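Local coordinates for protein histidine--tRNA ligase (Staphylococcus aureus, PDB 1QE0) that joins L-histidine to tRNA(His) at the expense of ATP, which is split to AMP and diphosphate, working as a class II synthetase homodimer, at residues L161-V166 / Q237-L242; D201-L206 / P221-F226; I396-M401 / D412-Y417. All blocks are in the same frame, centred on the assembly; numbering follows the deposited sequence.

Interaction 1: residues L161-V166 / Q237-L242; sequences LVINSV and QVKAYL
Ile163, on strand 159-165, comes closest to helix 231-245 at Lys239, their CA atoms 9.0 Å apart, so the two backbones face each other across a layer of side chains and exchange no hydrogen bond. The CB bond of Ile163 points toward the helix; a first torsion of 66° places CG1 between the backbone N and the carbonyl carbon, and the anti second torsion (178°) carries CD1 out to the helix. CD1 does the touching: it lies 3.7 Å from Lys239 CG and 4.1 Å from Lys239 CD. The isoleucine thus meets only the aliphatic shaft of the lysine, which it crosses obliquely. On the next turn of the helix Leu242 reaches out tip to tip with it, Leu242 CD2 being 4.0 Å from Ile163 CD1. This is the packing of a helix on the mixed sheet of the class II catalytic domain, in which strand 159-165 runs antiparallel to strand 265-272 and parallel to strand 250-251. Phe267 from the first of these strands and Tyr235 from the helix itself also touch Ile163. The lysine is extended to CD and then bends at chi3 (-70°), turning its charge away from the isoleucine; NZ forms a salt bridge with Glu251, so the charge of this buried lysine is paired, and a long, weak ion pair to Glu236 adds to it. Further round the helix Val238 packs on Leu144 of helix 137-153, while Gln237 and Tyr241 lie against Arg343 of the second subunit.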
loop_
_atom_site.group_PDB
_atom_site.type_symbol
_atom_site.label_atom_id
_atom_site.label_comp_id
_atom_site.label_asym_id
_atom_site.label_seq_id
_atom_site.Cartn_x
_atom_site.Cartn_y
_atom_site.Cartn_z
ATOM N N LEU A 161 19.260 0.731 -17.522
ATOM C CA LEU A 161 18.022 0.931 -18.282
ATOM C C LEU A 161 18.248 0.538 -19.734
ATOM O O LEU A 161 19.164 1.005 -20.374
ATOM C CB LEU A 161 17.552 2.398 -18.152
ATOM C CG LEU A 161 16.321 3.036 -18.822
ATOM C CD1 LEU A 161 15.622 2.068 -19.723
ATOM C CD2 LEU A 161 15.356 3.552 -17.789
ATOM N N VAL A 162 17.379 -0.317 -20.237
ATOM C CA VAL A 162 17.448 -0.821 -21.581
ATOM C C VAL A 162 16.134 -0.501 -22.280
ATOM O O VAL A 162 15.062 -0.865 -21.795
ATOM C CB VAL A 162 17.657 -2.322 -21.528
ATOM C CG1 VAL A 162 17.731 -2.896 -22.902
ATOM C CG2 VAL A 162 18.905 -2.637 -20.735
ATOM N N ILE A 163 16.222 0.183 -23.423
ATOM C CA ILE A 163 15.050 0.594 -24.205
ATOM C C ILE A 163 15.122 0.127 -25.658
ATOM O O ILE A 163 16.161 -0.300 -26.127
ATOM C CB ILE A 163 14.909 2.118 -24.224
ATOM C CG1 ILE A 163 16.074 2.726 -24.968
ATOM C CG2 ILE A 163 14.914 2.686 -22.811
ATOM C CD1 ILE A 163 15.979 4.227 -25.058
ATOM N N ASN A 164 14.002 0.223 -26.355
ATOM C CA ASN A 164 13.876 -0.160 -27.750
ATOM C C ASN A 164 12.531 0.407 -28.238
ATOM O O ASN A 164 11.715 0.900 -27.454
ATOM C CB ASN A 164 13.893 -1.696 -27.928
ATOM C CG ASN A 164 13.811 -2.122 -29.419
ATOM O OD1 ASN A 164 13.197 -3.139 -29.803
ATOM N ND2 ASN A 164 14.405 -1.299 -30.266
ATOM N N SER A 165 12.307 0.357 -29.540
ATOM C CA SER A 165 11.075 0.842 -30.089
ATOM C C SER A 165 10.615 -0.109 -31.139
ATOM O O SER A 165 11.388 -0.502 -31.991
ATOM C CB SER A 165 11.281 2.173 -30.746
ATOM O OG SER A 165 10.069 2.550 -31.379
ATOM N N VAL A 166 9.339 -0.434 -31.112
ATOM C CA VAL A 166 8.775 -1.328 -32.089
ATOM C C VAL A 166 7.887 -0.526 -33.044
ATOM O O VAL A 166 6.953 -1.054 -33.647
ATOM C CB VAL A 166 8.022 -2.467 -31.382
ATOM C CG1 VAL A 166 9.030 -3.473 -30.812
ATOM C CG2 VAL A 166 7.201 -1.908 -30.241
ATOM N N GLN A 237 13.223 11.246 -30.054
ATOM C CA GLN A 237 12.865 12.276 -29.082
ATOM C C GLN A 237 12.932 11.703 -27.673
ATOM O O GLN A 237 13.452 12.361 -26.765
ATOM C CB GLN A 237 11.476 12.830 -29.348
ATOM C CG GLN A 237 11.151 14.034 -28.475
ATOM C CD GLN A 237 12.268 15.064 -28.492
ATOM O OE1 GLN A 237 12.735 15.516 -27.448
ATOM N NE2 GLN A 237 12.721 15.418 -29.687
ATOM N N VAL A 238 12.404 10.486 -27.490
ATOM C CA VAL A 238 12.466 9.817 -26.191
ATOM C C VAL A 238 13.933 9.806 -25.738
ATOM O O VAL A 238 14.260 10.348 -24.680
ATOM C CB VAL A 238 11.921 8.389 -26.268
ATOM C CG1 VAL A 238 12.179 7.644 -24.968
ATOM C CG2 VAL A 238 10.422 8.440 -26.578
ATOM N N LYS A 239 14.831 9.280 -26.569
ATOM C CA LYS A 239 16.252 9.250 -26.197
ATOM C C LYS A 239 16.835 10.642 -26.058
ATOM O O LYS A 239 17.732 10.857 -25.270
ATOM C CB LYS A 239 17.086 8.446 -27.185
ATOM C CG LYS A 239 16.606 7.053 -27.330
ATOM C CD LYS A 239 17.484 6.311 -28.281
ATOM C CE LYS A 239 17.310 6.802 -29.689
ATOM N NZ LYS A 239 18.079 5.945 -30.614
ATOM N N ALA A 240 16.328 11.590 -26.828
ATOM C CA ALA A 240 16.817 12.953 -26.741
ATOM C C ALA A 240 16.585 13.367 -25.309
ATOM O O ALA A 240 17.507 13.784 -24.611
ATOM C CB ALA A 240 16.034 13.845 -27.641
ATOM N N TYR A 241 15.345 13.190 -24.867
ATOM C CA TYR A 241 14.942 13.537 -23.513
ATOM C C TYR A 241 15.781 12.852 -22.459
ATOM O O TYR A 241 16.177 13.476 -21.469
ATOM C CB TYR A 241 13.473 13.200 -23.318
ATOM C CG TYR A 241 12.583 14.262 -23.902
ATOM C CD1 TYR A 241 12.841 15.601 -23.646
ATOM C CD2 TYR A 241 11.454 13.935 -24.645
ATOM C CE1 TYR A 241 12.000 16.583 -24.093
ATOM C CE2 TYR A 241 10.599 14.929 -25.106
ATOM C CZ TYR A 241 10.891 16.254 -24.809
ATOM O OH TYR A 241 10.064 17.288 -25.173
ATOM N N LEU A 242 16.034 11.560 -22.659
ATOM C CA LEU A 242 16.864 10.800 -21.733
ATOM C C LEU A 242 18.224 11.464 -21.682
ATOM O O LEU A 242 18.773 11.669 -20.618
ATOM C CB LEU A 242 16.997 9.347 -22.186
ATOM C CG LEU A 242 15.998 8.364 -21.556
ATOM C CD1 LEU A 242 14.843 9.139 -20.853
ATOM C CD2 LEU A 242 15.518 7.337 -22.629
#

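Interaction 2: residues D201-L206 / P221-F226; sequences DPMRIL and PRITDF. Unlike the reference sequence in segment 201-206: Asp201 (reference Asn).
Met203 and Ile223 meet without a flat group between them; the aromatic ring of these segments, Phe226, has the carbonyl oxygens of Arg222 and Ile223 at its edge, in the ring plane, and packs edge-to-face with Tyr175. The motif is a pair of short 3-10 turns, 202-204 and 223-225, facing each other beside helix 169-183. Their place in the chain is consistent with the insertion domain that histidyl-tRNA synthetases carry within the catalytic part. Met203 spans the distance between the turns, and only its terminal methyl touches Ile223: CG is anti to the backbone N (chi1 -173°), and the chain stays extended to SD before bending at chi3. The methyl CE then lies against the root of Ile223, 3.4 Å from Ile223 CG1 and 3.5 Å from Ile223 CB, the two side chains crossing at about a right angle. Tyr175 also touches Ile223, so the helix covers part of the same apolar patch. Leu206, the last residue modelled before a gap at 207-218, points toward the other turn and rests on Tyr175 and Phe183. Its CD1 lies 4.3 Å from the carbonyl O of Pro221, an oxygen that accepts a hydrogen bond from Tyr175 OH.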
loop_
_atom_site.group_PDB
_atom_site.type_symbol
_atom_site.label_atom_id
_atom_site.label_comp_id
_atom_site.label_asym_id
_atom_site.label_seq_id
_atom_site.Cartn_x
_atom_site.Cartn_y
_atom_site.Cartn_z
ATOM N N ASP A 201 -0.516 -12.542 -36.955
ATOM C CA ASP A 201 0.618 -11.749 -36.495
ATOM C C ASP A 201 1.860 -12.616 -36.515
ATOM O O ASP A 201 2.180 -13.281 -35.545
ATOM C CB ASP A 201 0.374 -11.160 -35.096
ATOM C CG ASP A 201 0.054 -12.220 -34.061
ATOM O OD1 ASP A 201 0.305 -11.978 -32.851
ATOM O OD2 ASP A 201 -0.445 -13.299 -34.455
ATOM N N PRO A 202 2.594 -12.582 -37.627
ATOM C CA PRO A 202 3.818 -13.339 -37.865
ATOM C C PRO A 202 4.843 -13.206 -36.745
ATOM O O PRO A 202 5.549 -14.162 -36.437
ATOM C CB PRO A 202 4.342 -12.726 -39.159
ATOM C CG PRO A 202 3.118 -12.206 -39.825
ATOM C CD PRO A 202 2.374 -11.600 -38.700
ATOM N N MET A 203 4.909 -12.028 -36.125
ATOM C CA MET A 203 5.870 -11.761 -35.049
ATOM C C MET A 203 5.855 -12.793 -33.956
ATOM O O MET A 203 6.871 -13.041 -33.337
ATOM C CB MET A 203 5.637 -10.387 -34.429
ATOM C CG MET A 203 6.697 -9.992 -33.422
ATOM S SD MET A 203 6.690 -8.214 -33.100
ATOM C CE MET A 203 8.410 -7.873 -33.271
ATOM N N ARG A 204 4.686 -13.389 -33.728
ATOM C CA ARG A 204 4.512 -14.413 -32.698
ATOM C C ARG A 204 5.179 -15.692 -33.144
ATOM O O ARG A 204 5.388 -16.600 -32.345
ATOM C CB ARG A 204 3.023 -14.660 -32.431
ATOM C CG ARG A 204 2.580 -14.347 -31.025
ATOM C CD ARG A 204 3.382 -15.186 -30.069
ATOM N NE ARG A 204 3.078 -14.899 -28.669
ATOM C CZ ARG A 204 2.011 -15.359 -28.023
ATOM N NH1 ARG A 204 1.130 -16.122 -28.671
ATOM N NH2 ARG A 204 1.874 -15.140 -26.712
ATOM N N ILE A 205 5.468 -15.762 -34.436
ATOM C CA ILE A 205 6.121 -16.925 -35.010
ATOM C C ILE A 205 7.585 -16.965 -34.611
ATOM O O ILE A 205 8.146 -18.049 -34.431
ATOM C CB ILE A 205 6.004 -16.954 -36.563
ATOM C CG1 ILE A 205 4.555 -17.225 -36.988
ATOM C CG2 ILE A 205 6.941 -18.007 -37.165
ATOM C CD1 ILE A 205 4.381 -17.489 -38.476
ATOM N N LEU A 206 8.205 -15.790 -34.505
ATOM C CA LEU A 206 9.619 -15.693 -34.119
ATOM C C LEU A 206 9.965 -16.491 -32.861
ATOM O O LEU A 206 11.185 -16.659 -32.647
ATOM C CB LEU A 206 10.059 -14.234 -33.973
ATOM C CG LEU A 206 9.980 -13.485 -35.309
ATOM C CD1 LEU A 206 10.591 -12.109 -35.185
ATOM C CD2 LEU A 206 10.699 -14.272 -36.383
ATOM N N PRO A 221 13.397 -11.111 -40.801
ATOM C CA PRO A 221 13.407 -9.668 -40.527
ATOM C C PRO A 221 13.251 -9.257 -39.069
ATOM O O PRO A 221 12.682 -9.987 -38.270
ATOM C CB PRO A 221 12.265 -9.128 -41.409
ATOM C CG PRO A 221 11.338 -10.272 -41.507
ATOM C CD PRO A 221 12.305 -11.430 -41.736
ATOM N N ARG A 222 13.809 -8.101 -38.734
ATOM C CA ARG A 222 13.745 -7.560 -37.388
ATOM C C ARG A 222 12.791 -6.365 -37.425
ATOM O O ARG A 222 12.814 -5.558 -38.368
ATOM C CB ARG A 222 15.144 -7.136 -36.917
ATOM C CG ARG A 222 16.141 -8.292 -36.795
ATOM C CD ARG A 222 17.491 -7.857 -36.220
ATOM N NE ARG A 222 17.975 -8.872 -35.288
ATOM C CZ ARG A 222 18.475 -10.055 -35.645
ATOM N NH1 ARG A 222 18.861 -10.917 -34.705
ATOM N NH2 ARG A 222 18.646 -10.352 -36.933
ATOM N N ILE A 223 11.970 -6.245 -36.384
ATOM C CA ILE A 223 10.959 -5.189 -36.292
ATOM C C ILE A 223 11.568 -3.805 -36.370
ATOM O O ILE A 223 11.098 -2.946 -37.114
ATOM C CB ILE A 223 10.100 -5.344 -34.984
ATOM C CG1 ILE A 223 8.611 -5.131 -35.260
ATOM C CG2 ILE A 223 10.563 -4.393 -33.903
ATOM C CD1 ILE A 223 8.305 -3.914 -36.066
ATOM N N THR A 224 12.669 -3.627 -35.657
ATOM C CA THR A 224 13.338 -2.341 -35.594
ATOM C C THR A 224 13.929 -1.836 -36.891
ATOM O O THR A 224 14.549 -0.797 -36.925
ATOM C CB THR A 224 14.399 -2.355 -34.522
ATOM O OG1 THR A 224 15.481 -3.186 -34.955
ATOM C CG2 THR A 224 13.803 -2.922 -33.224
ATOM N N ASP A 225 13.755 -2.580 -37.962
ATOM C CA ASP A 225 14.272 -2.142 -39.245
ATOM C C ASP A 225 13.092 -1.650 -40.070
ATOM O O ASP A 225 13.212 -1.391 -41.266
ATOM C CB ASP A 225 14.978 -3.303 -39.945
ATOM C CG ASP A 225 16.407 -3.515 -39.441
ATOM O OD1 ASP A 225 16.612 -3.603 -38.208
ATOM O OD2 ASP A 225 17.337 -3.592 -40.280
ATOM N N PHE A 226 11.932 -1.576 -39.417
ATOM C CA PHE A 226 10.701 -1.147 -40.052
ATOM C C PHE A 226 10.086 0.099 -39.442
ATOM O O PHE A 226 8.934 0.431 -39.713
ATOM C CB PHE A 226 9.698 -2.295 -40.041
ATOM C CG PHE A 226 10.069 -3.392 -40.961
ATOM C CD1 PHE A 226 9.506 -3.463 -42.217
ATOM C CD2 PHE A 226 11.071 -4.288 -40.619
ATOM C CE1 PHE A 226 9.942 -4.401 -43.132
ATOM C CE2 PHE A 226 11.512 -5.230 -41.525
ATOM C CZ PHE A 226 10.944 -5.282 -42.792
#

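Interaction 3: residues I396-M401 / D412-Y417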
loop_
_atom_site.group_PDB
_atom_site.type_symbol
_atom_site.label_atom_id
_atom_site.label_comp_id
_atom_site.label_asym_id
_atom_site.label_seq_id
_atom_site.Cartn_x
_atom_site.Cartn_y
_atom_site.Cartn_z
ATOM N N ILE A 396 11.670 10.036 38.974
ATOM C CA ILE A 396 12.256 8.776 38.506
ATOM C C ILE A 396 13.527 9.053 37.724
ATOM O O ILE A 396 13.798 10.182 37.309
ATOM C CB ILE A 396 11.316 7.919 37.580
ATOM C CG1 ILE A 396 10.399 8.792 36.731
ATOM C CG2 ILE A 396 10.561 6.900 38.362
ATOM C CD1 ILE A 396 11.126 9.520 35.619
ATOM N N ASP A 397 14.328 8.012 37.590
ATOM C CA ASP A 397 15.552 8.088 36.841
ATOM C C ASP A 397 15.225 7.443 35.510
ATOM O O ASP A 397 14.749 6.310 35.457
ATOM C CB ASP A 397 16.671 7.311 37.555
ATOM C CG ASP A 397 17.314 8.104 38.688
ATOM O OD1 ASP A 397 18.556 8.313 38.672
ATOM O OD2 ASP A 397 16.567 8.537 39.589
ATOM N N VAL A 398 15.371 8.216 34.453
ATOM C CA VAL A 398 15.139 7.751 33.099
ATOM C C VAL A 398 16.488 7.290 32.518
ATOM O O VAL A 398 17.327 8.115 32.138
ATOM C CB VAL A 398 14.565 8.882 32.259
ATOM C CG1 VAL A 398 14.173 8.364 30.882
ATOM C CG2 VAL A 398 13.379 9.506 32.975
ATOM N N LYS A 399 16.711 5.979 32.489
ATOM C CA LYS A 399 17.968 5.433 32.001
ATOM C C LYS A 399 18.011 5.232 30.501
ATOM O O LYS A 399 17.186 4.493 29.958
ATOM C CB LYS A 399 18.269 4.090 32.677
ATOM C CG LYS A 399 19.534 3.396 32.150
ATOM C CD LYS A 399 19.646 1.934 32.610
ATOM C CE LYS A 399 20.853 1.171 31.988
ATOM N NZ LYS A 399 22.226 1.593 32.479
ATOM N N ASN A 400 18.979 5.882 29.846
ATOM C CA ASN A 400 19.207 5.749 28.408
ATOM C C ASN A 400 19.754 4.344 28.289
ATOM O O ASN A 400 20.823 4.065 28.810
ATOM C CB ASN A 400 20.278 6.729 27.959
ATOM C CG ASN A 400 20.705 6.514 26.530
ATOM O OD1 ASN A 400 21.028 5.407 26.111
ATOM N ND2 ASN A 400 20.727 7.586 25.770
ATOM N N MET A 401 19.058 3.463 27.595
ATOM C CA MET A 401 19.504 2.087 27.493
ATOM C C MET A 401 20.773 1.817 26.713
ATOM O O MET A 401 21.293 0.701 26.769
ATOM C CB MET A 401 18.392 1.206 26.953
ATOM C CG MET A 401 17.212 1.132 27.890
ATOM S SD MET A 401 17.537 0.120 29.334
ATOM C CE MET A 401 17.253 -1.518 28.593
ATOM N N ASP A 412 5.744 13.701 36.869
ATOM C CA ASP A 412 4.893 14.485 35.979
ATOM C C ASP A 412 5.547 14.786 34.640
ATOM O O ASP A 412 4.897 14.696 33.573
ATOM C CB ASP A 412 4.530 15.831 36.602
ATOM C CG ASP A 412 3.448 15.701 37.650
ATOM O OD1 ASP A 412 3.753 15.704 38.846
ATOM O OD2 ASP A 412 2.282 15.583 37.284
ATOM N N ALA A 413 6.810 15.182 34.677
ATOM C CA ALA A 413 7.476 15.510 33.440
ATOM C C ALA A 413 7.431 14.371 32.440
ATOM O O ALA A 413 7.296 14.645 31.263
ATOM C CB ALA A 413 8.885 15.947 33.676
ATOM N N LEU A 414 7.400 13.115 32.852
ATOM C CA LEU A 414 7.465 12.027 31.886
ATOM C C LEU A 414 6.845 12.233 30.486
ATOM O O LEU A 414 7.544 12.043 29.509
ATOM C CB LEU A 414 6.971 10.736 32.466
ATOM C CG LEU A 414 7.932 9.557 32.340
ATOM C CD1 LEU A 414 8.651 9.605 31.039
ATOM C CD2 LEU A 414 8.935 9.628 33.420
ATOM N N VAL A 415 5.600 12.625 30.380
ATOM C CA VAL A 415 5.040 12.801 29.042
ATOM C C VAL A 415 5.723 13.963 28.334
ATOM O O VAL A 415 6.172 13.841 27.212
ATOM C CB VAL A 415 3.474 12.987 28.962
ATOM C CG1 VAL A 415 2.886 11.854 28.217
ATOM C CG2 VAL A 415 2.781 13.013 30.346
ATOM N N GLU A 416 5.818 15.078 29.054
ATOM C CA GLU A 416 6.442 16.326 28.597
ATOM C C GLU A 416 7.848 16.124 28.092
ATOM O O GLU A 416 8.283 16.744 27.115
ATOM C CB GLU A 416 6.621 17.253 29.807
ATOM C CG GLU A 416 5.569 18.280 30.038
ATOM C CD GLU A 416 5.340 19.215 28.839
ATOM O OE1 GLU A 416 5.307 20.452 29.107
ATOM O OE2 GLU A 416 5.117 18.728 27.673
ATOM N N TYR A 417 8.613 15.416 28.903
ATOM C CA TYR A 417 10.016 15.136 28.686
ATOM C C TYR A 417 10.272 14.234 27.516
ATOM O O TYR A 417 11.365 14.259 26.955
ATOM C CB TYR A 417 10.555 14.519 29.960
ATOM C CG TYR A 417 12.027 14.165 29.969
ATOM C CD1 TYR A 417 12.417 12.841 29.975
ATOM C CD2 TYR A 417 13.001 15.165 30.032
ATOM C CE1 TYR A 417 13.763 12.489 30.031
ATOM C CE2 TYR A 417 14.375 14.852 30.096
ATOM C CZ TYR A 417 14.749 13.500 30.097
ATOM O OH TYR A 417 16.074 13.104 30.133
#
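Leu414, near the start of the last helix, reaches across to Ile396 and Val398 of strand 396-400. Its CB and CG touch nothing of the strand. The tip is split: the CD2 branch makes the contact, whereas CD1 turns off from the isoleucine. Leu414 CD2 lies 3.7 Å from Ile396 CG1; its approach to Ile396 CD1 is too short in the model, and the detail there is doubtful. More loosely, Leu414 CD2 sits 4.5 Å from Val398 CG2. Ile396 and Leu414 cross at about a right angle. One turn on, Tyr417 has its CG anti to the backbone N (chi1 -179°), which carries the ring toward the strand; Tyr417 CE1 lies 4.2 Å from Val398 CG2, and the tyrosine OH is hydrogen-bonded to Glu407. Val398 CG2 is thus approached by both Leu414 CD2 and Tyr417 CE1. Residues 413-417 run at 31° to the strand, with the two axes 11.4 Å apart at closest, a helix lying on the mixed five-stranded sheet of the anticodon-binding domain. In that sheet strand 396-400 lies between strands 382-386 and 406-409, antiparallel to both, and on the helix Val415 packs against His351 and Leu352 of helix 338-353.

In the fold
Interactions 1 and 2 belong to the catalytic part of the chain, and interaction 3 to the anticodon-binding domain. The two segments of interaction 2 both fall in the stretch of chain between the strand and the helix of interaction 1. The centres of interactions 1 and 2 are about 20 Å apart, yet their segments touch where strand 159-165 ends: Val166 CG1 lies 3.6 Å from Ile223 CG2, and beside them Thr224 packs on Ser165. Interaction 3 is remote, its centre about 58 Å from that of interaction 1 and about 72 Å from that of interaction 2, with nearest atoms about 44 and 58 Å away. The structure is the apo form, and none of the three contacts includes a bound substrate.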